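Local coordinates for protein Can2 (Sulfobacillus thermosulfidooxidans, PDB 7BDV) that binds the second messenger cyclic tetra-adenylate through its CARF domains and acts as a dual-specificity nuclease that potentiates type III CRISPR defence, at residues I27-A32 and Q54-V59; Y41-K46 and V68-Y73; I91-G96 and I117-D122; L141-Y146 and N285-I290. All blocks are in the same frame, centred on the assembly; numbering follows the deposited sequence.

Contact 1: residues I27-A32 and Q54-V59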
# COMPACT_ATOMS: atom_id res chain seq x y z
N ILE A 27 -11.86 10.38 15.80
CA ILE A 27 -11.56 11.83 15.82
C ILE A 27 -12.70 12.60 16.48
O ILE A 27 -12.44 13.44 17.34
CB ILE A 27 -11.21 12.34 14.40
CG1 ILE A 27 -9.82 11.86 13.97
CG2 ILE A 27 -11.33 13.85 14.34
N PRO A 28 -13.99 12.40 16.13
CA PRO A 28 -15.08 13.09 16.82
C PRO A 28 -15.22 12.80 18.33
O PRO A 28 -15.68 13.66 19.05
CB PRO A 28 -16.33 12.62 16.07
CG PRO A 28 -15.80 12.19 14.71
CD PRO A 28 -14.48 11.55 15.03
N VAL A 29 -14.83 11.61 18.77
CA VAL A 29 -14.92 11.14 20.20
C VAL A 29 -13.82 11.81 21.03
O VAL A 29 -14.10 12.18 22.20
CB VAL A 29 -14.83 9.60 20.26
CG1 VAL A 29 -14.63 9.07 21.68
CG2 VAL A 29 -16.07 8.96 19.63
N ILE A 30 -12.63 12.00 20.46
CA ILE A 30 -11.48 12.66 21.14
C ILE A 30 -11.77 14.17 21.22
O ILE A 30 -11.46 14.76 22.29
CB ILE A 30 -10.14 12.39 20.41
CG1 ILE A 30 -9.86 10.90 20.23
CG2 ILE A 30 -9.00 13.09 21.11
CD1 ILE A 30 -9.81 10.11 21.50
N GLN A 31 -12.31 14.75 20.15
CA GLN A 31 -12.65 16.19 20.06
C GLN A 31 -13.69 16.54 21.14
O GLN A 31 -13.45 17.53 21.86
CB GLN A 31 -13.16 16.53 18.66
CG GLN A 31 -13.37 18.02 18.46
CD GLN A 31 -13.36 18.43 17.00
OE1 GLN A 31 -12.38 18.21 16.28
NE2 GLN A 31 -14.45 19.04 16.55
N ALA A 32 -14.78 15.78 21.21
CA ALA A 32 -15.99 16.05 22.02
C ALA A 32 -16.52 14.73 22.62
O ALA A 32 -17.35 14.05 22.02
CB ALA A 32 -17.04 16.73 21.16
N GLN A 54 -8.49 1.31 22.84
CA GLN A 54 -7.07 1.72 23.03
C GLN A 54 -6.86 3.14 22.51
O GLN A 54 -6.18 3.94 23.20
CB GLN A 54 -6.15 0.72 22.32
CG GLN A 54 -4.68 0.86 22.65
CD GLN A 54 -4.44 0.90 24.14
OE1 GLN A 54 -5.10 0.23 24.92
NE2 GLN A 54 -3.50 1.73 24.56
N ALA A 55 -7.43 3.48 21.35
CA ALA A 55 -7.29 4.82 20.74
C ALA A 55 -8.00 5.86 21.62
O ALA A 55 -7.51 7.00 21.68
CB ALA A 55 -7.85 4.84 19.35
N THR A 56 -9.11 5.50 22.27
CA THR A 56 -9.93 6.46 23.06
C THR A 56 -9.70 6.25 24.57
O THR A 56 -10.52 6.78 25.31
CB THR A 56 -11.42 6.35 22.70
OG1 THR A 56 -11.88 5.04 23.04
CG2 THR A 56 -11.71 6.64 21.25
N GLU A 57 -8.63 5.58 24.99
CA GLU A 57 -8.37 5.26 26.43
C GLU A 57 -8.34 6.56 27.27
O GLU A 57 -8.81 6.51 28.42
CB GLU A 57 -7.06 4.48 26.62
N SER A 58 -7.81 7.66 26.71
CA SER A 58 -7.67 8.99 27.38
C SER A 58 -9.05 9.62 27.66
O SER A 58 -9.13 10.54 28.46
CB SER A 58 -6.86 9.94 26.54
OG SER A 58 -5.57 9.42 26.25
N VAL A 59 -10.11 9.11 27.01
CA VAL A 59 -11.48 9.67 27.03
C VAL A 59 -12.43 8.53 27.36
O VAL A 59 -13.23 8.12 26.51
CB VAL A 59 -11.80 10.29 25.65
CG1 VAL A 59 -13.28 10.55 25.47
CG2 VAL A 59 -10.99 11.55 25.41
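Val29 and Ile30, on the last turn of helix 23-31, pack against Thr56 and Val59, which lie just past the end of helix 47-55. The contact is mainly methyl packing, with two methyls also resting against backbone carbonyl oxygens. Its tight part is a small group of methyls. Val29 CG1 lies 3.8 Å from Thr56 CG2, and Ile30 CD1 comes to the same methyl from the next position on the helix, 4.0 Å away. Thr56 thus offers one methyl to two neighbours, and its side chain lies obliquely across both. Its chi1 of 62° sets CG2 beside the backbone N and leaves OG1 to bond back to Phe52 O in the preceding helical turn. The hydroxyl is therefore satisfied within its own helix end. Ile30 CD1 also rests on the backbone, 3.9 Å from Ala55 O. Val59 closes the group: its CG1 lies 3.7 Å from Val29 O, and its CG2 is 4.3 Å from Ile30 CD1.

The other side is looser. Thr56 to Val59 form a type I beta turn, closed by Val59 N bonding to Thr56 O at 2.9 Å. This turn carries Val59 back to the helix. Ser58 is exposed, although its side chain also touches Gln145. Ile30 and Val59 are themselves only partly buried. Beyond the segments, Ile30 also touches Pro140 and Gln145, and Val29 touches Tyr14 of strand 13-17. The arrangement is helix-end packing between two helices that connect parallel strands, as in the Rossmann-like alpha/beta fold of CARF domains.

Contact 2: residues Y41-K46 and V68-Y73. With nucleotides of chain E.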
# COMPACT_ATOMS: atom_id res chain seq x y z
N TYR A 41 -19.71 -3.60 14.98
CA TYR A 41 -18.55 -4.37 14.45
C TYR A 41 -19.09 -5.56 13.65
O TYR A 41 -20.29 -5.85 13.72
CB TYR A 41 -17.60 -4.80 15.57
CG TYR A 41 -18.12 -5.88 16.47
CD1 TYR A 41 -18.88 -5.58 17.59
CD2 TYR A 41 -17.84 -7.21 16.21
CE1 TYR A 41 -19.37 -6.59 18.41
CE2 TYR A 41 -18.33 -8.23 17.02
CZ TYR A 41 -19.10 -7.91 18.12
OH TYR A 41 -19.57 -8.91 18.92
N THR A 42 -18.23 -6.23 12.89
CA THR A 42 -18.62 -7.35 12.01
C THR A 42 -17.88 -8.60 12.45
O THR A 42 -16.89 -8.51 13.17
CB THR A 42 -18.36 -6.99 10.56
OG1 THR A 42 -16.96 -6.77 10.47
CG2 THR A 42 -19.12 -5.76 10.12
N PRO A 43 -18.37 -9.80 12.04
CA PRO A 43 -17.71 -11.07 12.36
C PRO A 43 -16.23 -11.10 11.96
O PRO A 43 -15.87 -10.57 10.91
CB PRO A 43 -18.49 -12.11 11.54
CG PRO A 43 -19.85 -11.48 11.34
CD PRO A 43 -19.58 -9.99 11.23
N ASN A 44 -15.42 -11.69 12.83
CA ASN A 44 -13.95 -11.88 12.70
C ASN A 44 -13.21 -10.56 12.84
O ASN A 44 -12.02 -10.55 12.54
CB ASN A 44 -13.55 -12.52 11.37
CG ASN A 44 -14.42 -13.72 11.04
OD1 ASN A 44 -15.10 -13.72 10.02
ND2 ASN A 44 -14.44 -14.70 11.93
N ASN A 45 -13.87 -9.48 13.27
CA ASN A 45 -13.25 -8.14 13.35
C ASN A 45 -13.48 -7.56 14.74
O ASN A 45 -13.49 -6.34 14.87
CB ASN A 45 -13.80 -7.25 12.23
CG ASN A 45 -13.24 -7.65 10.88
OD1 ASN A 45 -13.98 -8.00 9.97
ND2 ASN A 45 -11.94 -7.57 10.73
N LYS A 46 -13.65 -8.40 15.76
CA LYS A 46 -13.86 -7.91 17.15
C LYS A 46 -12.59 -7.17 17.60
O LYS A 46 -12.69 -6.30 18.46
CB LYS A 46 -14.25 -9.06 18.08
CG LYS A 46 -15.12 -8.63 19.26
CD LYS A 46 -15.21 -9.67 20.39
N VAL A 68 -23.08 -6.76 13.39
CA VAL A 68 -23.90 -6.70 12.16
C VAL A 68 -23.13 -7.41 11.04
O VAL A 68 -21.92 -7.50 11.15
CB VAL A 68 -24.26 -5.26 11.76
CG1 VAL A 68 -25.01 -4.52 12.87
CG2 VAL A 68 -23.04 -4.46 11.35
N HIS A 69 -23.83 -7.87 10.01
CA HIS A 69 -23.20 -8.51 8.82
C HIS A 69 -22.82 -7.39 7.85
O HIS A 69 -23.57 -6.45 7.64
CB HIS A 69 -24.11 -9.59 8.19
CG HIS A 69 -23.40 -10.41 7.15
ND1 HIS A 69 -23.32 -10.01 5.81
CD2 HIS A 69 -22.69 -11.56 7.25
CE1 HIS A 69 -22.62 -10.89 5.13
NE2 HIS A 69 -22.20 -11.86 5.99
N PRO A 70 -21.63 -7.42 7.24
CA PRO A 70 -21.24 -6.36 6.32
C PRO A 70 -22.15 -6.18 5.09
O PRO A 70 -22.16 -5.09 4.57
CB PRO A 70 -19.81 -6.76 5.94
CG PRO A 70 -19.73 -8.25 6.17
CD PRO A 70 -20.60 -8.45 7.39
N TYR A 71 -22.91 -7.19 4.67
CA TYR A 71 -23.62 -7.18 3.36
C TYR A 71 -25.09 -7.57 3.50
O TYR A 71 -25.62 -8.15 2.54
CB TYR A 71 -22.90 -8.10 2.38
CG TYR A 71 -21.48 -7.68 2.13
CD1 TYR A 71 -21.19 -6.54 1.40
CD2 TYR A 71 -20.41 -8.40 2.65
CE1 TYR A 71 -19.88 -6.15 1.17
CE2 TYR A 71 -19.10 -8.00 2.45
CZ TYR A 71 -18.84 -6.86 1.71
OH TYR A 71 -17.55 -6.46 1.50
N GLN A 72 -25.74 -7.20 4.62
CA GLN A 72 -27.16 -7.55 4.89
C GLN A 72 -27.96 -6.28 5.20
O GLN A 72 -28.03 -5.92 6.37
CB GLN A 72 -27.24 -8.55 6.05
CG GLN A 72 -27.17 -10.01 5.61
CD GLN A 72 -27.03 -10.95 6.79
OE1 GLN A 72 -27.52 -10.70 7.89
NE2 GLN A 72 -26.32 -12.05 6.58
N TYR A 73 -28.56 -5.66 4.19
CA TYR A 73 -29.27 -4.36 4.27
C TYR A 73 -30.35 -4.42 5.35
O TYR A 73 -30.27 -3.61 6.32
CB TYR A 73 -29.89 -4.01 2.92
CG TYR A 73 -30.46 -2.62 2.83
CD1 TYR A 73 -29.63 -1.51 2.81
CD2 TYR A 73 -31.83 -2.41 2.74
CE1 TYR A 73 -30.15 -0.23 2.72
CE2 TYR A 73 -32.36 -1.13 2.63
CZ TYR A 73 -31.52 -0.04 2.60
OH TYR A 73 -32.05 1.21 2.50
P A E 4 -17.58 -0.22 -0.11
OP1 A E 4 -18.91 -0.81 0.14
OP2 A E 4 -17.12 1.18 -0.34
O5' A E 4 -16.92 -0.72 1.26
C5' A E 4 -15.62 -0.34 1.63
C4' A E 4 -15.61 -0.24 3.13
O4' A E 4 -16.11 -1.49 3.70
C3' A E 4 -14.23 -0.02 3.73
O3' A E 4 -14.36 0.98 4.75
C2' A E 4 -13.87 -1.41 4.27
O2' A E 4 -12.87 -1.41 5.26
C1' A E 4 -15.24 -1.88 4.74
N9 A E 4 -15.37 -3.31 4.94
C8 A E 4 -15.02 -4.33 4.05
N7 A E 4 -15.30 -5.53 4.53
C5 A E 4 -15.83 -5.29 5.80
C6 A E 4 -16.28 -6.14 6.83
N6 A E 4 -16.26 -7.46 6.71
N1 A E 4 -16.73 -5.59 8.00
C2 A E 4 -16.70 -4.25 8.10
N3 A E 4 -16.31 -3.35 7.20
C4 A E 4 -15.86 -3.93 6.06
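Two loops that follow neighbouring parallel strands, 36-41 and 62-67, meet here and form part of the adenine pocket for cyclic tetra-adenylate. Sheet-like pairing carries on just past the strands: Val68 N bonds to Tyr41 O at 3.0 Å, with an angle at the hydrogen of 159°. One residue on, Thr42 CA lies 3.4 Å from Val68 O in a CA-H...O contact. The same carbonyl faces the CD atom of Pro43. The two prolines add an apolar edge, with Pro43 CD 4.3 Å from Pro70 CD.

Thr42 links the loops to the ligand. With chi1 at 61°, OG1 stands between the backbone N and the carbonyl carbon, and from there it donates to N1 of nucleotide A4 of chain E at 2.7 Å. Its methyl CG2 lies beside the backbone N and packs 4.1 Å from Pro70 CD. One side chain thus serves both the base and the second loop.

Pro70 lies over one face of the adenine at its C6 and N6 end: CG is 3.6 Å from N6 of A4 of chain E, and CB approaches C6. Each loop has a local turn or bond of its own. Thr42 to Asn45 make a type II beta turn, while Tyr71 N bonds to His69 ND1 with the donor tilted 31° from the imidazole plane. Met101 of helix 99-111 touches both Thr42 and Val68. Tyr71 packs on Asp120 of the second subunit, so this site lies beside the dimer interface. Ligand binding by loops at the carboxyl ends of parallel strands is characteristic of Rossmann-like CARF domains.

Contact 3: residues I91-G96 and I117-D122. With nucleotides of chain E.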
# COMPACT_ATOMS: atom_id res chain seq x y z
N ILE A 91 -26.99 9.83 17.66
CA ILE A 91 -26.38 10.50 16.46
C ILE A 91 -25.55 9.43 15.72
O ILE A 91 -24.90 8.62 16.39
CB ILE A 91 -25.56 11.74 16.87
CG1 ILE A 91 -24.69 12.30 15.75
CG2 ILE A 91 -24.71 11.43 18.09
CD1 ILE A 91 -24.14 13.66 16.06
N LEU A 92 -25.60 9.43 14.38
CA LEU A 92 -24.90 8.45 13.52
C LEU A 92 -23.68 9.11 12.89
O LEU A 92 -23.82 10.18 12.29
CB LEU A 92 -25.84 7.92 12.44
CG LEU A 92 -25.20 6.98 11.42
CD1 LEU A 92 -24.87 5.66 12.07
CD2 LEU A 92 -26.12 6.75 10.23
N ASN A 93 -22.53 8.47 13.05
CA ASN A 93 -21.31 8.67 12.22
C ASN A 93 -21.37 7.63 11.09
O ASN A 93 -21.19 6.48 11.37
CB ASN A 93 -20.05 8.59 13.05
CG ASN A 93 -18.82 9.00 12.25
OD1 ASN A 93 -18.82 8.96 11.01
ND2 ASN A 93 -17.77 9.35 12.96
N VAL A 94 -21.66 8.07 9.86
CA VAL A 94 -21.95 7.19 8.70
C VAL A 94 -20.66 7.01 7.87
O VAL A 94 -20.73 6.44 6.76
CB VAL A 94 -23.11 7.80 7.88
CG1 VAL A 94 -22.70 9.04 7.11
CG2 VAL A 94 -23.78 6.79 6.93
N THR A 95 -19.50 7.45 8.38
CA THR A 95 -18.21 7.47 7.62
C THR A 95 -17.64 6.04 7.52
O THR A 95 -17.06 5.67 6.50
CB THR A 95 -17.14 8.37 8.26
OG1 THR A 95 -17.74 9.52 8.86
CG2 THR A 95 -16.08 8.80 7.27
N GLY A 96 -17.79 5.24 8.57
CA GLY A 96 -17.31 3.86 8.60
C GLY A 96 -18.19 2.90 7.81
O GLY A 96 -19.28 3.29 7.38
N ILE A 117 -23.46 12.62 10.83
CA ILE A 117 -22.18 13.28 10.52
C ILE A 117 -21.35 12.37 9.60
O ILE A 117 -21.51 11.16 9.63
CB ILE A 117 -21.44 13.63 11.81
CG1 ILE A 117 -20.87 12.40 12.51
CG2 ILE A 117 -22.35 14.45 12.72
CD1 ILE A 117 -19.87 12.73 13.57
N TYR A 118 -20.50 13.00 8.79
CA TYR A 118 -19.54 12.33 7.90
C TYR A 118 -18.24 13.13 7.97
O TYR A 118 -18.29 14.35 7.88
CB TYR A 118 -20.11 12.25 6.48
CG TYR A 118 -19.15 11.64 5.49
CD1 TYR A 118 -18.16 12.41 4.89
CD2 TYR A 118 -19.21 10.30 5.16
CE1 TYR A 118 -17.27 11.85 3.99
CE2 TYR A 118 -18.31 9.72 4.28
CZ TYR A 118 -17.35 10.51 3.67
OH TYR A 118 -16.46 9.95 2.82
N VAL A 119 -17.11 12.43 8.18
CA VAL A 119 -15.78 13.04 8.37
C VAL A 119 -15.05 13.06 7.03
O VAL A 119 -14.74 12.00 6.54
CB VAL A 119 -14.95 12.32 9.44
CG1 VAL A 119 -13.61 12.98 9.54
CG2 VAL A 119 -15.64 12.37 10.80
N ASP A 120 -14.81 14.27 6.51
CA ASP A 120 -14.06 14.52 5.25
C ASP A 120 -12.64 14.93 5.64
O ASP A 120 -12.45 16.07 6.04
CB ASP A 120 -14.76 15.60 4.42
CG ASP A 120 -13.95 16.09 3.22
OD1 ASP A 120 -12.97 15.42 2.85
OD2 ASP A 120 -14.33 17.13 2.64
N SER A 121 -11.67 14.00 5.53
CA SER A 121 -10.27 14.24 5.92
C SER A 121 -9.56 15.13 4.88
O SER A 121 -8.58 15.79 5.29
CB SER A 121 -9.53 12.98 6.20
OG SER A 121 -9.83 12.57 7.53
N ASP A 122 -10.07 15.19 3.65
CA ASP A 122 -9.51 16.05 2.56
C ASP A 122 -9.61 17.52 2.99
O ASP A 122 -8.57 18.20 3.03
CB ASP A 122 -10.20 15.82 1.21
P A E 1 -13.14 1.89 5.18
OP1 A E 1 -12.71 1.64 6.62
OP2 A E 1 -11.91 1.90 4.28
O5' A E 1 -13.89 3.29 5.10
C5' A E 1 -13.20 4.43 5.61
C4' A E 1 -13.93 5.64 5.12
O4' A E 1 -13.52 6.76 5.92
C3' A E 1 -13.64 6.05 3.68
O3' A E 1 -14.67 6.88 3.24
C2' A E 1 -12.45 6.98 3.85
O2' A E 1 -12.32 7.85 2.75
C1' A E 1 -12.94 7.74 5.09
N9 A E 1 -11.99 8.44 5.89
C8 A E 1 -12.22 9.66 6.46
N7 A E 1 -11.22 10.08 7.19
C5 A E 1 -10.30 9.06 7.11
C6 A E 1 -9.02 8.90 7.68
N6 A E 1 -8.45 9.79 8.47
N1 A E 1 -8.38 7.75 7.42
C2 A E 1 -8.96 6.85 6.63
N3 A E 1 -10.11 6.90 6.01
C4 A E 1 -10.76 8.03 6.32
P A E 2 -15.83 6.39 2.23
OP1 A E 2 -16.81 7.51 2.23
OP2 A E 2 -16.22 4.95 2.30
O5' A E 2 -15.12 6.58 0.81
C5' A E 2 -14.12 5.63 0.42
C4' A E 2 -14.29 5.46 -1.08
O4' A E 2 -14.23 6.79 -1.67
C3' A E 2 -13.25 4.64 -1.83
O3' A E 2 -13.91 3.86 -2.88
C2' A E 2 -12.34 5.73 -2.40
O2' A E 2 -11.62 5.40 -3.59
C1' A E 2 -13.37 6.77 -2.77
N9 A E 2 -12.88 8.10 -2.98
C8 A E 2 -12.11 8.86 -2.11
N7 A E 2 -11.85 10.05 -2.61
C5 A E 2 -12.47 10.05 -3.86
C6 A E 2 -12.53 11.02 -4.86
N6 A E 2 -11.93 12.18 -4.75
N1 A E 2 -13.24 10.74 -5.99
C2 A E 2 -13.82 9.53 -6.09
N3 A E 2 -13.82 8.54 -5.19
C4 A E 2 -13.11 8.87 -4.09
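This is a parallel strand pairing inside the central sheet of the CARF domain. It joins strands 90-93 and 116-120 of one beta-alpha-beta unit, whose helix is 99-111. Asn93 and Ile117 form the bridge. Ile117 N bonds to Leu92 O at 2.9 Å, and Val94 N returns to Ile117 O at 3.1 Å, both nearly straight.

The strand ends at Asn93. Val94 N still pairs, and then the Thr95 side chain continues the bonding. Its OG1 accepts from Val119 N at 3.1 Å. The same hydroxyl donates to Asn93 OD1, though the modelled bond is very short and its length doubtful. OD1 also accepts from Thr95 N to make an Asx turn. Asn93 ND2 is held by Tyr14 OH and Pro24 O, fixing the amide.

The Asn93 and Ile117 side chains share one face of the sheet, with Ile117 CG1 3.9 Å from Asn93 CB. Two residues before Asn93, Ile91 CD1 packs 3.9 Å from Ile117 CG2, the two side chains nearly at right angles. Thr95 CG2 sits over a face of the Tyr118 ring, 4.1 Å from its centroid and 21° off the normal. With CG anti to the backbone N (chi1 177°), the ring extends toward the ligand, where Tyr118 OH donates to in-plane OP1 of A2 of chain E at 2.5 Å. Ser121 OG donates to N7 of A1 of chain E at 2.9 Å. Thr95 O accepts from Lys99 of the second subunit. Strand ends that carry ligand-binding loops are typical of the cyclic-oligoadenylate site of a CARF dimer.

Contact 4: residues L141-Y146 and N285-I290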
# COMPACT_ATOMS: atom_id res chain seq x y z
N LEU A 141 -6.00 14.90 18.18
CA LEU A 141 -5.36 13.58 17.93
C LEU A 141 -3.84 13.63 18.13
O LEU A 141 -3.23 14.57 17.63
CB LEU A 141 -5.73 13.14 16.51
CG LEU A 141 -5.43 11.70 16.16
CD1 LEU A 141 -6.24 10.75 17.03
CD2 LEU A 141 -5.72 11.47 14.67
N THR A 142 -3.31 12.71 18.95
CA THR A 142 -1.87 12.54 19.20
C THR A 142 -1.37 11.42 18.29
O THR A 142 -2.23 10.72 17.73
CB THR A 142 -1.61 12.19 20.67
OG1 THR A 142 -2.14 10.89 20.85
CG2 THR A 142 -2.24 13.15 21.65
N VAL A 143 -0.05 11.28 18.16
CA VAL A 143 0.59 10.16 17.41
C VAL A 143 0.27 8.82 18.09
O VAL A 143 0.00 7.83 17.38
CB VAL A 143 2.10 10.40 17.25
CG1 VAL A 143 2.81 9.15 16.75
CG2 VAL A 143 2.34 11.57 16.30
N LYS A 144 0.24 8.78 19.42
CA LYS A 144 -0.09 7.55 20.17
C LYS A 144 -1.47 7.03 19.73
O LYS A 144 -1.60 5.80 19.47
CB LYS A 144 -0.04 7.82 21.67
CG LYS A 144 -0.31 6.61 22.55
CD LYS A 144 -0.45 6.97 24.04
N GLN A 145 -2.47 7.92 19.66
CA GLN A 145 -3.87 7.57 19.33
C GLN A 145 -3.93 7.14 17.86
O GLN A 145 -4.64 6.20 17.53
CB GLN A 145 -4.76 8.79 19.57
CG GLN A 145 -4.84 9.19 21.05
CD GLN A 145 -5.60 10.48 21.24
OE1 GLN A 145 -5.55 11.41 20.42
NE2 GLN A 145 -6.29 10.54 22.37
N TYR A 146 -3.25 7.86 17.00
CA TYR A 146 -3.27 7.58 15.54
C TYR A 146 -2.77 6.15 15.36
O TYR A 146 -3.50 5.33 14.77
CB TYR A 146 -2.47 8.64 14.79
CG TYR A 146 -2.60 8.53 13.30
CD1 TYR A 146 -2.04 7.46 12.61
CD2 TYR A 146 -3.25 9.51 12.58
CE1 TYR A 146 -2.17 7.36 11.23
CE2 TYR A 146 -3.37 9.44 11.20
CZ TYR A 146 -2.83 8.36 10.53
OH TYR A 146 -2.93 8.31 9.17
N ASN A 285 -4.43 16.09 11.41
CA ASN A 285 -4.89 14.73 11.80
C ASN A 285 -4.40 13.65 10.83
O ASN A 285 -4.95 12.57 10.86
CB ASN A 285 -6.41 14.68 11.89
CG ASN A 285 -6.91 15.65 12.94
OD1 ASN A 285 -6.40 15.63 14.06
ND2 ASN A 285 -7.82 16.54 12.56
N LYS A 286 -3.37 13.93 10.03
CA LYS A 286 -2.76 12.94 9.11
C LYS A 286 -1.32 12.68 9.52
O LYS A 286 -0.60 13.69 9.79
CB LYS A 286 -2.81 13.48 7.68
CG LYS A 286 -4.19 13.60 7.07
CD LYS A 286 -4.08 14.05 5.62
CE LYS A 286 -5.37 14.57 5.03
NZ LYS A 286 -5.57 16.00 5.38
N LEU A 287 -0.92 11.40 9.59
CA LEU A 287 0.47 11.06 9.94
C LEU A 287 1.35 11.28 8.71
O LEU A 287 1.00 10.81 7.62
CB LEU A 287 0.56 9.65 10.48
CG LEU A 287 1.88 9.31 11.14
CD1 LEU A 287 2.05 10.10 12.43
CD2 LEU A 287 1.96 7.83 11.42
N HIS A 288 2.43 12.02 8.91
CA HIS A 288 3.46 12.37 7.90
C HIS A 288 4.73 11.61 8.28
O HIS A 288 5.18 11.75 9.42
CB HIS A 288 3.65 13.88 7.87
CG HIS A 288 2.53 14.68 7.31
ND1 HIS A 288 1.32 14.79 7.95
CD2 HIS A 288 2.46 15.47 6.21
CE1 HIS A 288 0.53 15.58 7.24
NE2 HIS A 288 1.21 16.01 6.16
N VAL A 289 5.27 10.83 7.34
CA VAL A 289 6.52 10.06 7.51
C VAL A 289 7.53 10.56 6.47
O VAL A 289 7.19 10.58 5.26
CB VAL A 289 6.22 8.55 7.38
CG1 VAL A 289 7.45 7.69 7.52
CG2 VAL A 289 5.13 8.13 8.38
N ILE A 290 8.72 10.98 6.91
CA ILE A 290 9.87 11.31 6.02
C ILE A 290 10.93 10.20 6.16
O ILE A 290 11.29 9.87 7.31
CB ILE A 290 10.45 12.69 6.33
CG1 ILE A 290 9.38 13.77 6.29
CG2 ILE A 290 11.62 13.02 5.40
CD1 ILE A 290 9.79 15.04 6.93
O HOH W 1 -3.80 16.09 15.44
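The Tyr146 ring carries Leu287 CB over one face, 3.6 Å above its plane and offset toward the rim. The contact is a CH-pi interaction, 3.8 Å from CB to the ring centroid. At the ring's edge, in its plane, lies Asn285 O, 3.5 Å from CE2. This is a helix-on-strand contact between domains: residues 141-146 belong to the CARF region and strand 286-291 to the Card1-like endonuclease domain, assigned to the PDDEXK clan. With chi1 at -172°, CG of Tyr146 stands anti to the backbone N and the ring reaches out to the strand. Its hydroxyl goes on to bond Ala320 O.

One turn earlier, Val143 CG2 meets Leu287 CD1 at 4.1 Å, the two side chains crossing at about a right angle. Leu287 is thus covered by both helix residues, and Leu282 of the neighbouring strand touches all three. The helix start is fixed by a capping box: Gln145 N bonds to Thr142 OG1, and Thr142 N bonds to Gln145 OE1.

The polar end of the contact is at Asn285. Its ND2 is bonded to Gln124 OE1 and Gly138 O of the CARF side, which leaves OD1 turned to the helix start. Leu141 CB packs 3.6 Å from that oxygen. Leu141 O also accepts from Lys260 NZ. A water joins the segments there, donating one hydrogen to Leu141 O at 2.7 Å and the other to Asn285 OD1 at 3.0 Å.

Every touching residue of contact 3 is buried, while contacts 1, 2 and 4 each include partly exposed ones. Contact 3 lies in the central CARF sheet and is led by backbone bonds, extended by the side chain of Thr95. Contact 1 joins helix ends outside that sheet, mainly through methyl packing, with no polar bond between its segments. Contacts 2 and 3 sit at strand ends, bind different adenylates of the same ligand and touch the second subunit. Contact 4 reaches the endonuclease domain, mixing ring packing with a bridging water. Contact 1 touches contact 3 through Pro28 and contact 4 through Gln145. Contacts 3 and 4 meet where Lys286 NZ probably bonds to Ser121 O, the backbone of the residue whose hydroxyl binds an adenine.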